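Local coordinates for extracellular solute-binding protein family 5 (Brucella melitensis, PDB 4ONY) that probably captures peptides or related solutes in the periplasm and hands them to an ABC transporter for import, at residues A[466-469]-A[475-478]; A[423-426]-A[432-435]; A[337-342]-A[449-454]; A[519-524]-A[554-559]; A[361-366]-A[550-555]. One frame throughout, in Å; residues are numbered along the deposited sequence. Where two conformers were deposited one is given.

Contact 1 of 5, residues A[466-469]-A[475-478]; sequences HTVD and QRLQ
Arg476 sends its guanidinium back from helix 470-478 toward the end of strand 462-467, where it meets His466 and Val468. The polar side of the contact is a meeting of nitrogens without a hydrogen bond: NH1 of Arg476 lies 3.6 Å from ND1 of His466, at the edge of the imidazole and near its plane. The guanidinium in turn offers its own edge to the ring, the two planes standing 40° apart, so this is neither a stack nor a cation-pi pair.

Van der Waals contact is slight: CG2 of Val468 lies 4.0 Å from NH1 of Arg476, oblique to the guanidinium, and the valine also packs on Met439 of the neighbouring strand. His466 reaches the arginine because its CG is anti to the backbone N (chi1 -175°), while the arginine chain runs extended from CB and bends at chi3 (62°), which swings the charged end round.

Charge is dealt with outside the two segments. NH2 of Arg476 forms a salt bridge with OE1 of Glu437, and NE donates to Asp481 O, so the group is held by two further bonds. Backbone bonds of His466 and Val468 to strand 435-440 fix the other partner. This is a strand-to-helix connection at the edge of a mixed sheet, with strand 462-467 outermost and the following helix sending one arginine back to it.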
# COMPACT_ATOMS: atom_id res chain seq x y z
N HIS A 466 20.63 -4.36 19.18
CA HIS A 466 21.70 -3.54 18.66
C HIS A 466 21.11 -2.50 17.70
O HIS A 466 20.60 -2.87 16.63
CB HIS A 466 22.64 -4.49 17.93
CG HIS A 466 23.88 -3.82 17.43
ND1 HIS A 466 24.22 -3.78 16.09
CD2 HIS A 466 24.83 -3.11 18.07
CE1 HIS A 466 25.32 -3.08 15.93
NE2 HIS A 466 25.72 -2.68 17.12
N THR A 467 21.12 -1.23 18.08
CA THR A 467 20.62 -0.17 17.20
C THR A 467 21.71 0.31 16.25
O THR A 467 22.83 0.58 16.67
CB THR A 467 20.02 1.03 17.94
OG1 THR A 467 18.74 0.66 18.43
CG2 THR A 467 19.73 2.24 16.97
N VAL A 468 21.37 0.39 14.97
CA VAL A 468 22.29 0.74 13.90
C VAL A 468 21.63 1.92 13.14
O VAL A 468 20.42 1.94 12.94
CB VAL A 468 22.54 -0.50 13.01
CG1 VAL A 468 23.48 -0.23 11.85
CG2 VAL A 468 23.13 -1.64 13.83
N ASP A 469 22.42 2.91 12.75
CA ASP A 469 21.88 4.04 12.02
C ASP A 469 21.43 3.60 10.64
O ASP A 469 21.83 2.54 10.14
CB ASP A 469 22.94 5.14 11.89
CG ASP A 469 23.22 5.85 13.21
OD1 ASP A 469 22.25 6.10 13.96
OD2 ASP A 469 24.40 6.15 13.48
N GLN A 475 22.88 -1.24 4.63
CA GLN A 475 24.05 -2.06 4.20
C GLN A 475 23.88 -3.52 4.67
O GLN A 475 24.14 -4.47 3.91
CB GLN A 475 25.40 -1.47 4.71
CG GLN A 475 25.88 -0.22 3.99
CD GLN A 475 27.16 0.38 4.62
OE1 GLN A 475 27.55 0.03 5.73
NE2 GLN A 475 27.76 1.29 3.93
N ARG A 476 23.45 -3.71 5.90
CA ARG A 476 23.22 -5.07 6.45
C ARG A 476 21.98 -5.78 5.87
O ARG A 476 21.98 -7.01 5.70
CB ARG A 476 23.22 -4.99 7.99
CG ARG A 476 24.65 -4.72 8.51
CD ARG A 476 24.78 -4.63 10.02
NE ARG A 476 24.39 -5.89 10.65
CZ ARG A 476 24.39 -6.11 11.97
NH1 ARG A 476 24.70 -5.12 12.81
NH2 ARG A 476 24.00 -7.31 12.46
N LEU A 477 20.93 -5.02 5.58
CA LEU A 477 19.76 -5.57 4.91
C LEU A 477 20.15 -6.16 3.56
O LEU A 477 19.73 -7.24 3.16
CB LEU A 477 18.70 -4.48 4.67
CG LEU A 477 17.73 -4.16 5.80
CD1 LEU A 477 16.56 -3.28 5.30
CD2 LEU A 477 17.21 -5.43 6.43
N GLN A 478 20.98 -5.42 2.85
CA GLN A 478 21.38 -5.80 1.52
C GLN A 478 21.99 -7.20 1.44
O GLN A 478 21.77 -7.92 0.45
CB GLN A 478 22.37 -4.73 0.99
CG GLN A 478 23.02 -5.07 -0.33
CD GLN A 478 22.17 -4.67 -1.51
OE1 GLN A 478 21.07 -4.12 -1.39
NE2 GLN A 478 22.71 -4.93 -2.69

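Contact 2 of 5, residues A[423-426]-A[432-435]; sequences DGMA and KPFA
The backbone of Ala426, in the short strand 425-427, meets Phe434, in the loop leading to strand 435-440, with their CA atoms 5.7 Å apart. One hydrogen bond joins the segments: Phe434 N donates to Ala426 O over 2.9 Å, with an N-H...O angle of 163°. The same oxygen also lies 3.6 Å from Pro433 CA, in the residue before the amide it binds. Upstream, a cis peptide bond precedes Gly424 in the turn between strands 420-422 and 425-427.

These two strands form a small antiparallel hairpin at the periphery of the fold, and the contact fastens its second strand to the residue just before strand 435-440 of the large mixed sheet. Backbone bonds of Ala426 to Gly460 and of Phe434 to Ala462 bring in the chain ahead of strand 462-467 and its first residue.

Side chains meet on two sides of the hydrogen bond. Met425 and Pro433 lie side by side and point the same way, the sulfur resting against the pyrrolidine ring with Met425 SD 3.8 Å from Pro433 CB and nearly as close to CG. A bend at chi3 (-74°) turns the methionine methyl aside from that line. Ala426 CB and Phe434 CB are 4.3 Å apart; beyond CB the phenylalanine ring leads away from the hairpin strand, packing on Ile321 and Ile461 and meeting Phe419 edge-to-face.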
# COMPACT_ATOMS: atom_id res chain seq x y z
N ASP A 423 20.07 -25.12 33.97
CA ASP A 423 19.76 -23.89 34.72
C ASP A 423 20.63 -22.67 34.36
O ASP A 423 21.82 -22.78 34.03
CB ASP A 423 19.83 -24.16 36.24
N GLY A 424 20.00 -21.52 34.27
CA GLY A 424 18.63 -21.39 33.81
C GLY A 424 18.77 -20.83 32.39
O GLY A 424 18.54 -19.66 32.13
N MET A 425 19.23 -21.69 31.49
CA MET A 425 19.43 -21.33 30.12
C MET A 425 18.69 -22.29 29.23
O MET A 425 18.56 -23.47 29.51
CB MET A 425 20.90 -21.36 29.75
CG MET A 425 21.71 -20.26 30.40
SD MET A 425 23.41 -20.38 29.89
CE MET A 425 23.94 -21.80 30.85
N ALA A 426 18.24 -21.76 28.11
CA ALA A 426 17.80 -22.57 27.00
C ALA A 426 19.04 -22.96 26.21
O ALA A 426 19.81 -22.09 25.80
CB ALA A 426 16.88 -21.79 26.12
N LYS A 432 24.85 -25.18 22.57
CA LYS A 432 25.25 -23.81 22.90
C LYS A 432 24.11 -23.11 23.60
O LYS A 432 22.96 -23.27 23.20
CB LYS A 432 25.57 -22.97 21.65
CG LYS A 432 26.76 -23.45 20.87
CD LYS A 432 27.37 -22.34 20.01
CE LYS A 432 26.75 -22.20 18.64
NZ LYS A 432 26.58 -23.50 17.90
N PRO A 433 24.40 -22.29 24.59
CA PRO A 433 23.31 -21.43 25.07
C PRO A 433 22.67 -20.62 23.94
O PRO A 433 23.37 -20.10 23.06
CB PRO A 433 24.01 -20.52 26.10
CG PRO A 433 25.20 -21.30 26.53
CD PRO A 433 25.65 -22.01 25.28
N PHE A 434 21.34 -20.57 23.91
CA PHE A 434 20.62 -19.98 22.77
C PHE A 434 20.64 -18.46 22.91
O PHE A 434 20.20 -17.92 23.92
CB PHE A 434 19.18 -20.50 22.69
CG PHE A 434 18.51 -20.19 21.38
CD1 PHE A 434 19.08 -20.57 20.19
CD2 PHE A 434 17.30 -19.53 21.33
CE1 PHE A 434 18.47 -20.31 18.95
CE2 PHE A 434 16.67 -19.28 20.12
CZ PHE A 434 17.25 -19.65 18.91
N ALA A 435 21.14 -17.80 21.88
CA ALA A 435 21.30 -16.37 21.89
C ALA A 435 21.20 -15.83 20.46
O ALA A 435 21.58 -16.50 19.53
CB ALA A 435 22.65 -16.04 22.46

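Contact 3 of 5, residues A[337-342]-A[449-454]; sequences FEWANS and ALAYQR
This is a helix-helix contact, in which Trp339 of the short helix 337-344 reaches Ala451 and Arg454 of helix 443-458. Its six-membered ring presents CZ3 and CH2 to the second helix. Trp339 CZ3 lies 4.1 Å from Ala451 CB, whichever way the arginine turns. Arg454 is modelled in two conformers, and in the one described Trp339 CH2 is 3.6 Å from Arg454 NH2; this half of the contact holds for that conformer only. Both partners come to the indole obliquely. The tryptophan reaches across with CG anti to the backbone N (chi1 -175°).

Helix 443-458 connects strand 435-440 to the parallel strand 462-467, a beta-alpha-beta crossover in which Leu450 and Gln453 pack on Ile465. Ala451 and Arg454, one turn apart, give the side of this helix that meets the tryptophan.

The Arg454 side chain curls back along its own helix: a bend at chi3 (-67°) lays one face of the guanidinium over Leu450 O and Ala451 CA. Its edge then faces the indole, with the planes 69° apart, so the pair does not stack. Trp339 is anchored at its backbone, where Asp336 OD1 accepts from Trp339 N and Trp339 O accepts from Asn343 ND2.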
# COMPACT_ATOMS: atom_id res chain seq x y z
N PHE A 337 1.58 -9.46 23.22
CA PHE A 337 0.98 -8.30 22.64
C PHE A 337 0.09 -7.56 23.63
O PHE A 337 0.04 -6.32 23.64
CB PHE A 337 0.15 -8.60 21.39
CG PHE A 337 -0.65 -7.41 20.92
CD1 PHE A 337 -0.01 -6.27 20.48
CD2 PHE A 337 -2.03 -7.42 20.95
CE1 PHE A 337 -0.73 -5.14 20.08
CE2 PHE A 337 -2.77 -6.31 20.52
CZ PHE A 337 -2.12 -5.17 20.07
N GLU A 338 -0.66 -8.30 24.44
CA GLU A 338 -1.64 -7.67 25.30
C GLU A 338 -0.96 -6.81 26.35
O GLU A 338 -1.41 -5.69 26.64
CB GLU A 338 -2.59 -8.70 25.93
CG GLU A 338 -3.60 -9.31 24.96
CD GLU A 338 -2.96 -10.16 23.87
OE1 GLU A 338 -2.06 -10.97 24.20
OE2 GLU A 338 -3.36 -10.02 22.67
N TRP A 339 0.17 -7.26 26.87
CA TRP A 339 0.96 -6.40 27.75
C TRP A 339 1.41 -5.13 27.02
O TRP A 339 1.30 -4.01 27.56
CB TRP A 339 2.18 -7.13 28.32
CG TRP A 339 2.92 -6.25 29.31
CD1 TRP A 339 2.68 -6.17 30.67
CD2 TRP A 339 3.97 -5.31 29.04
NE1 TRP A 339 3.51 -5.23 31.25
CE2 TRP A 339 4.32 -4.69 30.28
CE3 TRP A 339 4.63 -4.90 27.87
CZ2 TRP A 339 5.30 -3.67 30.37
CZ3 TRP A 339 5.62 -3.89 27.96
CH2 TRP A 339 5.94 -3.30 29.20
N ALA A 340 1.96 -5.29 25.82
CA ALA A 340 2.51 -4.17 25.09
C ALA A 340 1.42 -3.15 24.74
O ALA A 340 1.60 -1.92 24.86
CB ALA A 340 3.21 -4.65 23.83
N ASN A 341 0.27 -3.66 24.34
CA ASN A 341 -0.78 -2.76 23.90
C ASN A 341 -1.18 -1.90 25.10
O ASN A 341 -1.30 -0.65 25.04
CB ASN A 341 -1.97 -3.55 23.36
CG ASN A 341 -2.88 -2.72 22.44
OD1 ASN A 341 -2.50 -1.66 21.95
ND2 ASN A 341 -4.10 -3.18 22.24
N SER A 342 -1.39 -2.58 26.21
CA SER A 342 -1.90 -1.94 27.40
C SER A 342 -0.92 -0.92 27.98
O SER A 342 -1.30 0.19 28.33
CB SER A 342 -2.24 -3.01 28.44
OG SER A 342 -2.73 -2.36 29.58
N ALA A 449 11.36 -4.23 20.92
CA ALA A 449 12.34 -5.31 21.01
C ALA A 449 12.67 -5.62 22.49
O ALA A 449 12.82 -6.78 22.87
CB ALA A 449 13.59 -4.94 20.27
N LEU A 450 12.77 -4.56 23.29
CA LEU A 450 12.98 -4.70 24.72
C LEU A 450 11.87 -5.49 25.35
O LEU A 450 12.13 -6.30 26.21
CB LEU A 450 13.09 -3.32 25.41
CG LEU A 450 14.46 -2.65 25.25
CD1 LEU A 450 14.39 -1.15 25.59
CD2 LEU A 450 15.52 -3.32 26.16
N ALA A 451 10.63 -5.24 24.95
CA ALA A 451 9.51 -5.97 25.52
C ALA A 451 9.60 -7.46 25.13
O ALA A 451 9.39 -8.32 25.97
CB ALA A 451 8.20 -5.35 25.08
N TYR A 452 9.94 -7.76 23.87
CA TYR A 452 10.07 -9.14 23.43
C TYR A 452 11.25 -9.82 24.16
O TYR A 452 11.14 -10.97 24.61
CB TYR A 452 10.29 -9.17 21.91
CG TYR A 452 10.21 -10.48 21.20
CD1 TYR A 452 9.46 -11.55 21.70
CD2 TYR A 452 10.80 -10.64 19.96
CE1 TYR A 452 9.37 -12.77 21.03
CE2 TYR A 452 10.69 -11.84 19.26
CZ TYR A 452 9.97 -12.93 19.81
OH TYR A 452 9.84 -14.13 19.11
N GLN A 453 12.35 -9.10 24.26
CA GLN A 453 13.50 -9.58 25.04
C GLN A 453 13.17 -10.00 26.48
O GLN A 453 13.69 -11.03 26.92
CB GLN A 453 14.62 -8.53 25.09
CG GLN A 453 15.76 -8.87 26.07
CD GLN A 453 16.68 -7.68 26.22
OE1 GLN A 453 16.27 -6.65 26.72
NE2 GLN A 453 17.87 -7.78 25.69
N ARG A 454 12.33 -9.24 27.19
CA ARG A 454 11.95 -9.64 28.54
C ARG A 454 11.29 -11.04 28.53
O ARG A 454 11.62 -11.92 29.35
CB ARG A 454 11.13 -8.55 29.25
CG ARG A 454 12.00 -7.33 29.63
CD ARG A 454 11.29 -6.25 30.48
NE ARG A 454 10.21 -5.52 29.78
CZ ARG A 454 10.41 -4.46 28.99
NH1 ARG A 454 11.64 -4.02 28.77
NH2 ARG A 454 9.40 -3.83 28.41

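Contact 4 of 5, residues A[519-524]-A[554-559]; sequences VADPAV and GDYYVP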
# COMPACT_ATOMS: atom_id res chain seq x y z
N VAL A 519 12.77 -16.99 2.66
CA VAL A 519 11.81 -18.04 2.30
C VAL A 519 12.22 -18.69 0.97
O VAL A 519 12.57 -17.96 0.02
CB VAL A 519 10.40 -17.45 2.19
CG1 VAL A 519 9.39 -18.53 1.83
CG2 VAL A 519 10.02 -16.81 3.51
N ALA A 520 12.21 -20.02 0.92
CA ALA A 520 12.45 -20.80 -0.32
C ALA A 520 11.76 -22.14 -0.22
O ALA A 520 12.31 -23.12 0.30
CB ALA A 520 13.95 -21.00 -0.61
N ASP A 521 10.53 -22.18 -0.70
CA ASP A 521 9.66 -23.31 -0.47
C ASP A 521 8.84 -23.44 -1.74
O ASP A 521 8.16 -22.52 -2.15
CB ASP A 521 8.73 -23.06 0.71
CG ASP A 521 7.85 -24.26 1.05
OD1 ASP A 521 7.71 -25.17 0.22
OD2 ASP A 521 7.26 -24.26 2.16
N PRO A 522 8.93 -24.61 -2.37
CA PRO A 522 8.09 -24.79 -3.56
C PRO A 522 6.60 -24.54 -3.33
O PRO A 522 5.89 -24.25 -4.28
CB PRO A 522 8.34 -26.26 -3.93
CG PRO A 522 9.67 -26.62 -3.30
CD PRO A 522 9.79 -25.78 -2.06
N ALA A 523 6.08 -24.73 -2.11
CA ALA A 523 4.64 -24.46 -1.88
C ALA A 523 4.36 -22.98 -2.02
O ALA A 523 3.32 -22.58 -2.56
CB ALA A 523 4.18 -24.98 -0.53
N VAL A 524 5.28 -22.15 -1.53
CA VAL A 524 5.11 -20.70 -1.64
C VAL A 524 5.14 -20.34 -3.12
O VAL A 524 4.27 -19.62 -3.61
CB VAL A 524 6.23 -19.93 -0.89
CG1 VAL A 524 6.26 -18.46 -1.30
CG2 VAL A 524 6.11 -20.08 0.63
N GLY A 554 4.89 -21.15 8.19
CA GLY A 554 6.33 -21.13 8.24
C GLY A 554 6.92 -20.33 9.41
O GLY A 554 8.12 -20.38 9.61
N ASP A 555 6.10 -19.58 10.13
CA ASP A 555 6.60 -18.65 11.15
C ASP A 555 7.86 -17.88 10.68
O ASP A 555 8.92 -17.88 11.34
CB ASP A 555 6.81 -19.37 12.48
CG ASP A 555 5.51 -19.82 13.09
OD1 ASP A 555 4.86 -18.99 13.79
OD2 ASP A 555 5.14 -20.99 12.88
N TYR A 556 7.71 -17.20 9.54
CA TYR A 556 8.77 -16.36 9.03
C TYR A 556 8.79 -15.00 9.71
O TYR A 556 9.85 -14.43 9.87
CB TYR A 556 8.63 -16.22 7.52
CG TYR A 556 8.69 -17.55 6.78
CD1 TYR A 556 9.83 -18.31 6.81
CD2 TYR A 556 7.63 -18.02 6.06
CE1 TYR A 556 9.93 -19.51 6.16
CE2 TYR A 556 7.71 -19.20 5.37
CZ TYR A 556 8.85 -19.95 5.41
OH TYR A 556 8.90 -21.16 4.75
N TYR A 557 7.60 -14.51 10.08
CA TYR A 557 7.40 -13.31 10.85
C TYR A 557 6.74 -13.67 12.17
O TYR A 557 6.02 -14.68 12.26
CB TYR A 557 6.48 -12.34 10.11
CG TYR A 557 7.09 -11.52 8.98
CD1 TYR A 557 7.82 -12.11 7.99
CD2 TYR A 557 6.90 -10.16 8.91
CE1 TYR A 557 8.33 -11.36 6.94
CE2 TYR A 557 7.43 -9.42 7.88
CZ TYR A 557 8.13 -10.03 6.91
OH TYR A 557 8.67 -9.31 5.89
N VAL A 558 7.01 -12.89 13.21
CA VAL A 558 6.18 -12.85 14.41
C VAL A 558 5.31 -11.61 14.17
O VAL A 558 5.78 -10.49 14.26
CB VAL A 558 6.97 -12.63 15.69
CG1 VAL A 558 6.05 -12.65 16.90
CG2 VAL A 558 8.09 -13.67 15.82
N PRO A 559 4.05 -11.82 13.80
CA PRO A 559 3.22 -10.68 13.41
C PRO A 559 2.93 -9.80 14.64
O PRO A 559 2.62 -10.32 15.73
CB PRO A 559 1.98 -11.35 12.83
CG PRO A 559 1.85 -12.64 13.60
CD PRO A 559 3.29 -13.08 13.86
O HOH W 1 11.26 -21.54 3.40
O HOH W 2 6.78 -22.21 3.64
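The phenol ring of Tyr556 is sandwiched between a valine methyl and a carbonyl oxygen. Over one face sits Val519 CG2, 3.5 Å from the ring centroid and 6° off the normal, a nearly vertical CH-pi contact in which all six ring carbons lie within 4 Å of the methyl. Over the opposite face, also near the centre, is Gly554, two residues earlier in the chain, whose O stands 3.8 Å above the plane and accepts from Arg328 NH2. A water, the one that also binds Asp521, lies in plane at the edge.

The contact joins two helix boundaries around the large mixed sheet: the N-terminal end of helix 522-533, where Asp521 is the N-cap, and the link from helix 537-553 into strand 557-562, where Asp555 leaves helical geometry with positive phi. Backbone bonding of Tyr556 to Phe315 fixes its main chain to strand 310-315.

Val519 uses both branches, CG2 over the ring centre and CG1 toward the hydroxyl end, Val519 CG1 lying 3.9 Å from Tyr556 CZ. The hydroxyl does not bond directly to the other segment; two waters bridge it. One accepts from Ala520 N, and the other donates to Asp521 OD2, so the tyrosine oxygen is tied through water to two successive residues just before the helix. Asp521 divides its carboxylate between two tasks: OD2 takes that water, and OD1 caps the helix N-terminus, accepting from Ala523 N at 2.9 Å from above the carboxylate plane.

Contact 5 of 5, residues A[361-366]-A[550-555]; sequences LSSVGR and VLISGD
Ile552 extends CD1 from the last turn of helix 537-553 into the angle between Ser363 and Val364, and this single methyl makes the whole contact. Ile552 CD1 lies 3.7 Å from Ser363 OG and 4.0 Å from Val364 CG2. The reach comes from an extended chain: CG1 is anti to the carbonyl carbon (chi1 -69°) and CD1 continues outward at chi2 161°, while CG2, turned anti to the backbone N, stays clear of both partners.

On the loop, Ser363 holds OG between its backbone N and carbonyl carbon, with chi1 at 66°. The hydroxyl is not engaged by the isoleucine, which offers only carbon; it hydrogen-bonds Asp548 OD2, one turn earlier on the same helix, which holds the serine beside the methyl. Val364 puts CG1 anti to its backbone N and CG2 beside it, and it is CG2 that meets the isoleucine, the two side chains crossing at about a right angle. Val387 of helix 385-389 packs on Ile552 as well.

The loop is held in shape by its own bonds. Ser362 OG accepts from Val364 N at 3.2 Å, and Arg366 N donates to Ser363 O. An ST turn at Ser362 thus overlaps a type II beta turn (Ser363 to Arg366, Gly365 in third position), the loop packing against the C-terminal end of helix 537-553.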
# COMPACT_ATOMS: atom_id res chain seq x y z
N LEU A 361 -8.80 -11.22 1.74
CA LEU A 361 -7.68 -12.09 1.38
C LEU A 361 -7.03 -12.80 2.57
O LEU A 361 -6.20 -13.66 2.38
CB LEU A 361 -6.64 -11.30 0.59
CG LEU A 361 -7.15 -10.66 -0.73
CD1 LEU A 361 -6.04 -9.90 -1.46
CD2 LEU A 361 -7.71 -11.68 -1.68
N SER A 362 -7.36 -12.41 3.79
CA SER A 362 -6.85 -13.09 4.97
C SER A 362 -7.43 -14.48 5.09
O SER A 362 -8.66 -14.66 4.97
CB SER A 362 -7.25 -12.31 6.25
OG SER A 362 -6.90 -13.04 7.41
N SER A 363 -6.58 -15.46 5.41
CA SER A 363 -7.02 -16.83 5.64
C SER A 363 -7.50 -17.10 7.06
O SER A 363 -8.07 -18.19 7.35
CB SER A 363 -5.89 -17.80 5.36
OG SER A 363 -4.82 -17.62 6.29
N VAL A 364 -7.23 -16.17 7.97
CA VAL A 364 -7.42 -16.42 9.41
C VAL A 364 -8.91 -16.55 9.77
O VAL A 364 -9.73 -15.76 9.35
CB VAL A 364 -6.74 -15.30 10.22
CG1 VAL A 364 -7.01 -15.44 11.71
CG2 VAL A 364 -5.24 -15.35 9.94
N GLY A 365 -9.26 -17.61 10.53
CA GLY A 365 -10.63 -17.84 10.95
C GLY A 365 -11.52 -18.36 9.82
O GLY A 365 -12.75 -18.35 9.92
N ARG A 366 -10.91 -18.78 8.73
CA ARG A 366 -11.64 -19.39 7.59
C ARG A 366 -11.09 -20.78 7.31
O ARG A 366 -9.88 -20.93 7.04
CB ARG A 366 -11.44 -18.52 6.36
CG ARG A 366 -11.87 -17.08 6.56
CD ARG A 366 -11.65 -16.29 5.31
NE ARG A 366 -12.06 -14.92 5.55
CZ ARG A 366 -13.30 -14.48 5.45
NH1 ARG A 366 -14.28 -15.29 4.99
NH2 ARG A 366 -13.57 -13.23 5.74
N VAL A 550 0.32 -20.74 3.96
CA VAL A 550 1.67 -21.27 3.91
C VAL A 550 2.67 -20.38 4.66
O VAL A 550 3.58 -20.90 5.37
CB VAL A 550 2.14 -21.48 2.45
CG1 VAL A 550 3.60 -21.93 2.44
CG2 VAL A 550 1.24 -22.47 1.71
N LEU A 551 2.52 -19.07 4.49
CA LEU A 551 3.41 -18.12 5.09
C LEU A 551 3.28 -18.08 6.62
O LEU A 551 4.29 -18.10 7.34
CB LEU A 551 3.20 -16.73 4.49
CG LEU A 551 3.55 -16.51 3.04
CD1 LEU A 551 3.12 -15.12 2.57
CD2 LEU A 551 5.05 -16.69 2.78
N ILE A 552 2.05 -18.08 7.09
CA ILE A 552 1.77 -18.18 8.53
C ILE A 552 2.37 -19.47 9.10
O ILE A 552 2.94 -19.46 10.21
CB ILE A 552 0.28 -18.16 8.83
CG1 ILE A 552 -0.31 -16.77 8.52
CG2 ILE A 552 0.01 -18.52 10.30
CD1 ILE A 552 -1.83 -16.78 8.35
N SER A 553 2.23 -20.58 8.35
CA SER A 553 2.65 -21.91 8.80
C SER A 553 4.17 -22.07 8.83
O SER A 553 4.68 -23.00 9.42
CB SER A 553 2.03 -23.00 7.95
OG SER A 553 0.62 -23.01 8.08
N GLY A 554 4.89 -21.15 8.19
CA GLY A 554 6.33 -21.13 8.24
C GLY A 554 6.92 -20.33 9.41
O GLY A 554 8.12 -20.38 9.61
N ASP A 555 6.10 -19.58 10.13
CA ASP A 555 6.60 -18.65 11.15
C ASP A 555 7.86 -17.88 10.68
O ASP A 555 8.92 -17.88 11.34
CB ASP A 555 6.81 -19.37 12.48
CG ASP A 555 5.51 -19.82 13.09
OD1 ASP A 555 4.86 -18.99 13.79
OD2 ASP A 555 5.14 -20.99 12.88

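Overall arrangement
From the N terminus, helix 337-344 opens contact 3 and the loop 361-366 opens contact 5. Contact 2 then closes a short hairpin-to-strand loop, nested inside both. Helix 443-458 closes contact 3; since contact 5 is still open, the two cross. Contact 1 closes a tight strand-to-helix turn, also nested inside contact 5. Contact 4 opens at 519-524, and contacts 4 and 5 end on overlapping segments sharing Gly554 and Asp555, their centres about 10 Å apart. Leu551 O packs on Tyr556 there, while Tyr452 of contact 3 touches Val558. Contacts 1 and 4 both reach the large mixed sheet, contact 3 joins two helices, contact 2 attaches the peripheral hairpin and contact 5 a loop to helix 537-553.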